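Local coordinates for endo-arabinase (Bacteroides thetaiotaomicron, PDB 5C0P), which probably hydrolyses O-glycosidic bonds in arabinan as a family 43 glycoside hydrolase and binds magnesium, at residues L150-I163 / I194-F208. Sequence-based numbering, arbitrary orientation.
Sequences LFCREWLETIDGEI and ITSSGVTGNVTDAPF. With MG (magnesium ion), chain B.
Trp155 lays its indole over Val203: CG2 of Val203 stands 3.7 Å from the centroid of the five-membered ring of Trp155, 18° off its normal, a CH-pi contact. Ile194 CG1 meets the six-membered ring of Trp155 likewise at 4.3 Å, while Leu156 CD2 lies on the opposite face. With CG between the backbone N and carbonyl carbon (chi1 71°), the indole is directed at the 194-201 hairpin, whose Ser196 N lies at the ring edge. An alanine in place of Trp155 would probably leave Val203 and Ile194 without their aromatic partner and open a gap between helix 155-158 and the hairpin.

A single beta bridge joins Asp160 and Asn202: Asn202 N donates to Ile159 O (2.9 Å), and Gly161 N to Asn202 O (2.8 Å). Asn202 ND2 reaches Asp160 OD1 at 3.0 Å from above the carboxylate plane, 63° out of it; Ser193 OG bonds Asn202 OD1, and Ser186 OG bonds Asp160 OD2. Thr204 OG1 donates to Glu162 O (3.1 Å), on the face opposite Arg153 N.

Pro207 CD touches Cys152 SG at 3.4 Å. Thr158 O and five waters hold magnesium nearby. Apolar indole contacts and directional polar bonds thus join neighbouring blades of the family's five-bladed beta-propeller.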
# COMPACT_ATOMS: atom_id res chain seq x y z
N LEU A 150 8.96 0.46 -1.93
CA LEU A 150 8.95 -0.07 -0.57
C LEU A 150 8.20 -1.39 -0.65
O LEU A 150 7.21 -1.49 -1.36
CB LEU A 150 8.20 0.86 0.39
CG LEU A 150 8.57 2.33 0.37
CD1 LEU A 150 7.64 3.11 1.31
CD2 LEU A 150 10.02 2.52 0.74
N PHE A 151 8.67 -2.42 0.05
CA PHE A 151 7.94 -3.68 0.02
C PHE A 151 8.17 -4.51 1.26
O PHE A 151 9.09 -4.25 2.05
CB PHE A 151 8.26 -4.49 -1.26
CG PHE A 151 9.68 -4.98 -1.35
CD1 PHE A 151 10.05 -6.22 -0.83
CD2 PHE A 151 10.65 -4.21 -1.99
CE1 PHE A 151 11.36 -6.67 -0.93
CE2 PHE A 151 11.96 -4.66 -2.10
CZ PHE A 151 12.32 -5.89 -1.58
N CYS A 152 7.32 -5.51 1.43
CA CYS A 152 7.46 -6.46 2.54
C CYS A 152 8.02 -7.76 2.03
O CYS A 152 7.68 -8.22 0.94
CB CYS A 152 6.10 -6.76 3.14
SG CYS A 152 5.26 -5.33 3.79
N ARG A 153 8.86 -8.39 2.84
CA ARG A 153 9.23 -9.76 2.60
C ARG A 153 8.44 -10.55 3.62
O ARG A 153 8.57 -10.32 4.83
CB ARG A 153 10.73 -9.97 2.79
CG ARG A 153 11.18 -11.27 2.18
CD ARG A 153 12.65 -11.51 2.32
NE ARG A 153 12.92 -12.90 1.95
CZ ARG A 153 14.10 -13.48 2.07
NH1 ARG A 153 15.13 -12.79 2.55
NH2 ARG A 153 14.26 -14.75 1.71
N GLU A 154 7.62 -11.46 3.12
CA GLU A 154 6.58 -12.11 3.92
C GLU A 154 7.09 -12.90 5.13
O GLU A 154 8.03 -13.69 5.04
CB GLU A 154 5.70 -13.00 3.04
CG GLU A 154 4.31 -13.22 3.63
CD GLU A 154 3.28 -13.68 2.61
OE1 GLU A 154 3.63 -13.84 1.42
OE2 GLU A 154 2.12 -13.88 3.01
N TRP A 155 6.41 -12.70 6.25
CA TRP A 155 6.79 -13.31 7.52
C TRP A 155 6.76 -14.83 7.53
O TRP A 155 7.46 -15.46 8.32
CB TRP A 155 5.91 -12.76 8.64
CG TRP A 155 4.49 -13.25 8.57
CD1 TRP A 155 3.51 -12.81 7.72
CD2 TRP A 155 3.91 -14.28 9.37
NE1 TRP A 155 2.35 -13.52 7.96
CE2 TRP A 155 2.57 -14.41 8.97
CE3 TRP A 155 4.40 -15.09 10.40
CZ2 TRP A 155 1.71 -15.34 9.56
CZ3 TRP A 155 3.53 -16.00 10.98
CH2 TRP A 155 2.21 -16.12 10.56
N LEU A 156 5.95 -15.43 6.65
CA LEU A 156 5.91 -16.88 6.56
C LEU A 156 7.26 -17.43 6.12
O LEU A 156 7.59 -18.58 6.40
CB LEU A 156 4.82 -17.31 5.58
CG LEU A 156 3.41 -17.16 6.15
CD1 LEU A 156 2.37 -17.66 5.16
CD2 LEU A 156 3.30 -17.91 7.46
N GLU A 157 8.03 -16.59 5.43
CA GLU A 157 9.37 -16.93 4.97
C GLU A 157 10.44 -16.44 5.96
O GLU A 157 11.41 -17.15 6.25
CB GLU A 157 9.59 -16.28 3.59
CG GLU A 157 10.97 -16.46 2.98
CD GLU A 157 10.97 -16.22 1.48
OE1 GLU A 157 11.34 -15.12 1.05
OE2 GLU A 157 10.59 -17.14 0.73
N THR A 158 10.25 -15.24 6.49
CA THR A 158 11.28 -14.57 7.29
C THR A 158 11.12 -14.69 8.80
O THR A 158 12.03 -14.33 9.55
CB THR A 158 11.37 -13.07 6.94
OG1 THR A 158 10.12 -12.44 7.23
CG2 THR A 158 11.69 -12.90 5.48
N ILE A 159 9.95 -15.17 9.23
CA ILE A 159 9.56 -15.26 10.65
C ILE A 159 9.29 -13.89 11.26
O ILE A 159 8.14 -13.56 11.57
CB ILE A 159 10.54 -16.09 11.52
CG1 ILE A 159 10.93 -17.38 10.80
CG2 ILE A 159 9.91 -16.40 12.86
CD1 ILE A 159 9.75 -18.25 10.41
N ASP A 160 10.34 -13.10 11.45
CA ASP A 160 10.20 -11.69 11.79
C ASP A 160 10.04 -10.97 10.45
O ASP A 160 11.00 -10.88 9.67
CB ASP A 160 11.46 -11.20 12.53
CG ASP A 160 11.18 -10.05 13.49
OD1 ASP A 160 10.03 -9.55 13.52
OD2 ASP A 160 12.12 -9.65 14.22
N GLY A 161 8.83 -10.51 10.16
CA GLY A 161 8.51 -9.87 8.89
C GLY A 161 9.45 -8.71 8.64
O GLY A 161 9.89 -8.05 9.58
N GLU A 162 9.76 -8.47 7.37
CA GLU A 162 10.75 -7.47 6.99
C GLU A 162 10.16 -6.43 6.05
O GLU A 162 9.28 -6.74 5.25
CB GLU A 162 11.94 -8.17 6.32
CG GLU A 162 12.72 -9.09 7.28
CD GLU A 162 13.77 -9.95 6.61
OE1 GLU A 162 13.90 -9.91 5.36
OE2 GLU A 162 14.48 -10.69 7.34
N ILE A 163 10.64 -5.20 6.15
CA ILE A 163 10.29 -4.15 5.20
C ILE A 163 11.57 -3.62 4.55
O ILE A 163 12.57 -3.36 5.24
CB ILE A 163 9.47 -3.02 5.88
CG1 ILE A 163 8.07 -3.54 6.19
CG2 ILE A 163 9.40 -1.79 4.98
CD1 ILE A 163 7.19 -2.58 6.98
N ILE A 194 1.83 -13.71 15.69
CA ILE A 194 0.66 -14.52 15.41
C ILE A 194 1.11 -15.88 14.90
O ILE A 194 2.27 -16.07 14.54
CB ILE A 194 -0.26 -13.86 14.37
CG1 ILE A 194 0.45 -13.74 13.02
CG2 ILE A 194 -0.75 -12.51 14.87
CD1 ILE A 194 -0.50 -13.43 11.87
N THR A 195 0.18 -16.83 14.89
CA THR A 195 0.49 -18.18 14.43
C THR A 195 -0.39 -18.53 13.24
O THR A 195 -1.61 -18.42 13.29
CB THR A 195 0.30 -19.21 15.56
OG1 THR A 195 1.21 -18.92 16.64
CG2 THR A 195 0.56 -20.63 15.06
N SER A 196 0.25 -18.93 12.14
CA SER A 196 -0.47 -19.37 10.95
C SER A 196 0.42 -20.24 10.09
O SER A 196 1.63 -20.02 10.03
CB SER A 196 -0.95 -18.16 10.14
OG SER A 196 -1.73 -18.57 9.03
N SER A 197 -0.19 -21.21 9.41
CA SER A 197 0.52 -22.06 8.45
C SER A 197 1.75 -22.72 9.07
O SER A 197 2.78 -22.87 8.41
CB SER A 197 0.90 -21.27 7.20
OG SER A 197 -0.23 -20.64 6.63
N GLY A 198 1.64 -23.09 10.34
CA GLY A 198 2.70 -23.78 11.04
C GLY A 198 3.81 -22.89 11.59
O GLY A 198 4.82 -23.40 12.08
N VAL A 199 3.62 -21.58 11.53
CA VAL A 199 4.67 -20.63 11.90
C VAL A 199 4.17 -19.57 12.88
O VAL A 199 3.04 -19.08 12.74
CB VAL A 199 5.20 -19.91 10.65
CG1 VAL A 199 6.34 -18.98 11.00
CG2 VAL A 199 5.63 -20.91 9.59
N THR A 200 5.00 -19.21 13.86
CA THR A 200 4.69 -18.11 14.76
C THR A 200 5.70 -16.99 14.52
O THR A 200 6.91 -17.18 14.68
CB THR A 200 4.73 -18.53 16.24
OG1 THR A 200 3.74 -19.54 16.47
CG2 THR A 200 4.45 -17.34 17.14
N GLY A 201 5.20 -15.82 14.13
CA GLY A 201 6.09 -14.73 13.77
C GLY A 201 5.34 -13.42 13.70
O GLY A 201 4.18 -13.33 14.12
N ASN A 202 6.00 -12.40 13.15
CA ASN A 202 5.48 -11.04 13.15
C ASN A 202 5.24 -10.53 11.74
O ASN A 202 6.15 -10.53 10.91
CB ASN A 202 6.45 -10.10 13.87
CG ASN A 202 6.78 -10.58 15.26
OD1 ASN A 202 5.89 -10.84 16.07
ND2 ASN A 202 8.08 -10.73 15.54
N VAL A 203 4.01 -10.09 11.48
CA VAL A 203 3.60 -9.63 10.16
C VAL A 203 4.18 -8.25 9.83
O VAL A 203 4.23 -7.37 10.70
CB VAL A 203 2.07 -9.55 10.11
CG1 VAL A 203 1.57 -8.83 8.84
CG2 VAL A 203 1.46 -10.94 10.24
N THR A 204 4.62 -8.07 8.58
CA THR A 204 4.79 -6.73 8.00
C THR A 204 3.84 -6.58 6.81
O THR A 204 3.88 -7.39 5.88
CB THR A 204 6.21 -6.44 7.52
OG1 THR A 204 6.68 -7.51 6.71
CG2 THR A 204 7.16 -6.25 8.70
N ASP A 205 3.01 -5.55 6.87
CA ASP A 205 2.09 -5.19 5.79
C ASP A 205 2.22 -3.71 5.46
O ASP A 205 2.54 -2.89 6.32
CB ASP A 205 0.62 -5.41 6.21
CG ASP A 205 0.14 -6.86 6.08
OD1 ASP A 205 0.82 -7.71 5.48
OD2 ASP A 205 -0.99 -7.14 6.57
N ALA A 206 1.98 -3.38 4.19
CA ALA A 206 1.54 -2.02 3.81
C ALA A 206 2.46 -0.82 4.04
O ALA A 206 1.98 0.25 4.39
CB ALA A 206 0.18 -1.75 4.47
N PRO A 207 3.78 -0.96 3.81
CA PRO A 207 4.61 0.24 4.02
C PRO A 207 4.22 1.42 3.12
O PRO A 207 3.97 1.25 1.92
CB PRO A 207 6.02 -0.25 3.65
CG PRO A 207 5.77 -1.41 2.71
CD PRO A 207 4.54 -2.07 3.23
N PHE A 208 4.18 2.61 3.71
CA PHE A 208 3.86 3.82 2.98
C PHE A 208 4.55 4.99 3.65
O PHE A 208 4.40 5.19 4.85
CB PHE A 208 2.34 4.05 2.97
CG PHE A 208 1.92 5.17 2.06
CD1 PHE A 208 1.73 4.95 0.70
CD2 PHE A 208 1.76 6.45 2.55
CE1 PHE A 208 1.36 5.98 -0.15
CE2 PHE A 208 1.41 7.50 1.72
CZ PHE A 208 1.19 7.27 0.37
MG MG B . 14.08 -13.82 9.83
O HOH W 1 5.19 -10.05 6.42
O HOH W 2 13.59 -11.77 9.54
O HOH W 3 13.73 -13.57 11.85
O HOH W 4 14.59 -13.96 7.80
O HOH W 5 14.39 -15.88 10.07
O HOH W 6 16.05 -13.32 10.15